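Long-range contact in putative angiotensinogen (Lampetra fluviatilis, PDB 5INW), which is a heparin-binding serpin that inhibits thrombin, an inhibition that heparin promotes by a template mechanism: residues P110-S115 / A408-V413. The protein carries 1 engineered substitution. Residues are numbered along the deposited sequence; the frame is centred on the assembly and turned at random.
Sequences PLSIAS and AKAETV
Ser112 and Thr412 join a helix to a sheet through two hydroxyl groups, a small worked example of how hydroxyls can link an inserted strand to the helix behind it. Ser112 OG and Thr412 OG1 lie 2.6 Å apart, a hydrogen-bonding distance. Both side chains leave the backbone toward the opposite segment. On Ser112 a chi1 of -175° sets OG anti to N and extends it to the strand. Thr412, with chi1 -50°, keeps OG1 beside its own N and turns it to the helix. Each oxygen has a further hydrogen-bonding partner, Asn244 OD1 for Ser112 OG and His395 ND1 for Thr412 OG1.

Packing adds little. Ile113 CG1 comes to 3.7 Å from Thr412 OG1, the two side chains crossing at about a right angle, and Ile113 also packs on His395 and Leu360. The carbon-to-carbon approach is that of Ser112 CB to Ala410 CB, at 4.3 Å.

Strand 405-417 lies between strands 238-251 and 389-401, antiparallel to both, as expected for the cleaved reactive loop inserted as a central strand of the large serpin sheet. Helix 110-122 runs behind it; the axes of segments 110-115 and 408-413 approach to 7.7 Å and are inclined by 21°. Phe26 of the separate C-terminal peptide chain packs on Ala408 and Ala410. Asn244 and His395 stand on the two flanking strands, in the region known in serpins as the shutter. The Ser112-Thr412 pair is thus consistent with a chain of hydrogen bonds from Asn244 to His395 that takes in the inserted strand, and in which each buried hydroxyl has a partner on both sides.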
loop_
_atom_site.group_PDB
_atom_site.type_symbol
_atom_site.label_atom_id
_atom_site.label_comp_id
_atom_site.label_asym_id
_atom_site.label_seq_id
_atom_site.Cartn_x
_atom_site.Cartn_y
_atom_site.Cartn_z
ATOM N N PRO A 110 1.713 1.811 -1.051
ATOM C CA PRO A 110 2.724 2.298 -2.012
ATOM C C PRO A 110 3.945 1.436 -2.113
ATOM O O PRO A 110 4.435 1.274 -3.219
ATOM C CB PRO A 110 3.102 3.691 -1.488
ATOM C CG PRO A 110 1.947 4.135 -0.667
ATOM C CD PRO A 110 1.339 2.864 -0.090
ATOM N N LEU A 111 4.412 0.865 -1.008
ATOM C CA LEU A 111 5.575 -0.053 -1.039
ATOM C C LEU A 111 5.391 -1.280 -1.916
ATOM O O LEU A 111 6.333 -1.697 -2.603
ATOM C CB LEU A 111 5.916 -0.574 0.356
ATOM C CG LEU A 111 6.567 0.407 1.318
ATOM C CD1 LEU A 111 6.738 -0.314 2.638
ATOM C CD2 LEU A 111 7.913 0.922 0.838
ATOM N N SER A 112 4.208 -1.889 -1.804
ATOM C CA SER A 112 3.909 -3.085 -2.561
ATOM C C SER A 112 3.954 -2.755 -4.039
ATOM O O SER A 112 4.575 -3.476 -4.824
ATOM C CB SER A 112 2.533 -3.656 -2.225
ATOM O OG SER A 112 2.326 -4.895 -2.894
ATOM N N ILE A 113 3.314 -1.649 -4.397
ATOM C CA ILE A 113 3.264 -1.278 -5.773
ATOM C C ILE A 113 4.646 -0.858 -6.290
ATOM O O ILE A 113 5.028 -1.188 -7.417
ATOM C CB ILE A 113 2.207 -0.196 -6.034
ATOM C CG1 ILE A 113 0.826 -0.735 -5.685
ATOM C CG2 ILE A 113 2.194 0.192 -7.531
ATOM C CD1 ILE A 113 -0.287 0.314 -5.715
ATOM N N ALA A 114 5.403 -0.133 -5.470
ATOM C CA ALA A 114 6.776 0.273 -5.861
ATOM C C ALA A 114 7.710 -0.932 -6.038
ATOM O O ALA A 114 8.585 -0.917 -6.912
ATOM C CB ALA A 114 7.360 1.249 -4.863
ATOM N N SER A 115 7.526 -1.952 -5.192
ATOM C CA SER A 115 8.322 -3.138 -5.309
ATOM C C SER A 115 8.042 -3.867 -6.593
ATOM O O SER A 115 8.984 -4.317 -7.259
ATOM C CB SER A 115 8.073 -4.071 -4.164
ATOM O OG SER A 115 8.451 -3.421 -3.009
ATOM N N ALA A 408 -3.279 -5.524 8.285
ATOM C CA ALA A 408 -3.374 -4.986 6.908
ATOM C C ALA A 408 -2.549 -5.816 5.971
ATOM O O ALA A 408 -1.384 -6.043 6.273
ATOM C CB ALA A 408 -2.935 -3.523 6.830
ATOM N N LYS A 409 -3.141 -6.206 4.835
ATOM C CA LYS A 409 -2.487 -6.979 3.788
ATOM C C LYS A 409 -2.549 -6.142 2.526
ATOM O O LYS A 409 -3.525 -5.458 2.324
ATOM C CB LYS A 409 -3.284 -8.240 3.500
ATOM C CG LYS A 409 -3.185 -9.332 4.529
ATOM C CD LYS A 409 -4.348 -10.342 4.427
ATOM C CE LYS A 409 -4.697 -10.923 5.816
ATOM N NZ LYS A 409 -6.159 -11.094 6.134
ATOM N N ALA A 410 -1.541 -6.249 1.669
ATOM C CA ALA A 410 -1.641 -5.831 0.271
ATOM C C ALA A 410 -0.953 -6.833 -0.625
ATOM O O ALA A 410 -0.072 -7.537 -0.191
ATOM C CB ALA A 410 -1.014 -4.454 0.063
ATOM N N GLU A 411 -1.332 -6.827 -1.895
ATOM C CA GLU A 411 -0.860 -7.777 -2.910
ATOM C C GLU A 411 -0.851 -7.040 -4.236
ATOM O O GLU A 411 -1.900 -6.548 -4.651
ATOM C CB GLU A 411 -1.916 -8.827 -3.077
ATOM C CG GLU A 411 -2.369 -9.544 -1.817
ATOM C CD GLU A 411 -3.443 -10.580 -2.095
ATOM O OE1 GLU A 411 -4.210 -10.454 -3.089
ATOM O OE2 GLU A 411 -3.530 -11.525 -1.290
ATOM N N THR A 412 0.312 -6.947 -4.876
ATOM C CA THR A 412 0.404 -6.434 -6.220
ATOM C C THR A 412 0.871 -7.550 -7.134
ATOM O O THR A 412 1.843 -8.228 -6.846
ATOM C CB THR A 412 1.424 -5.346 -6.263
ATOM O OG1 THR A 412 1.126 -4.440 -5.193
ATOM C CG2 THR A 412 1.427 -4.643 -7.609
ATOM N N VAL A 413 0.169 -7.710 -8.247
ATOM C CA VAL A 413 0.436 -8.720 -9.236
ATOM C C VAL A 413 0.642 -8.033 -10.592
ATOM O O VAL A 413 -0.185 -7.238 -10.998
ATOM C CB VAL A 413 -0.725 -9.740 -9.306
ATOM C CG1 VAL A 413 -0.464 -10.798 -10.366
ATOM C CG2 VAL A 413 -0.865 -10.419 -7.998
#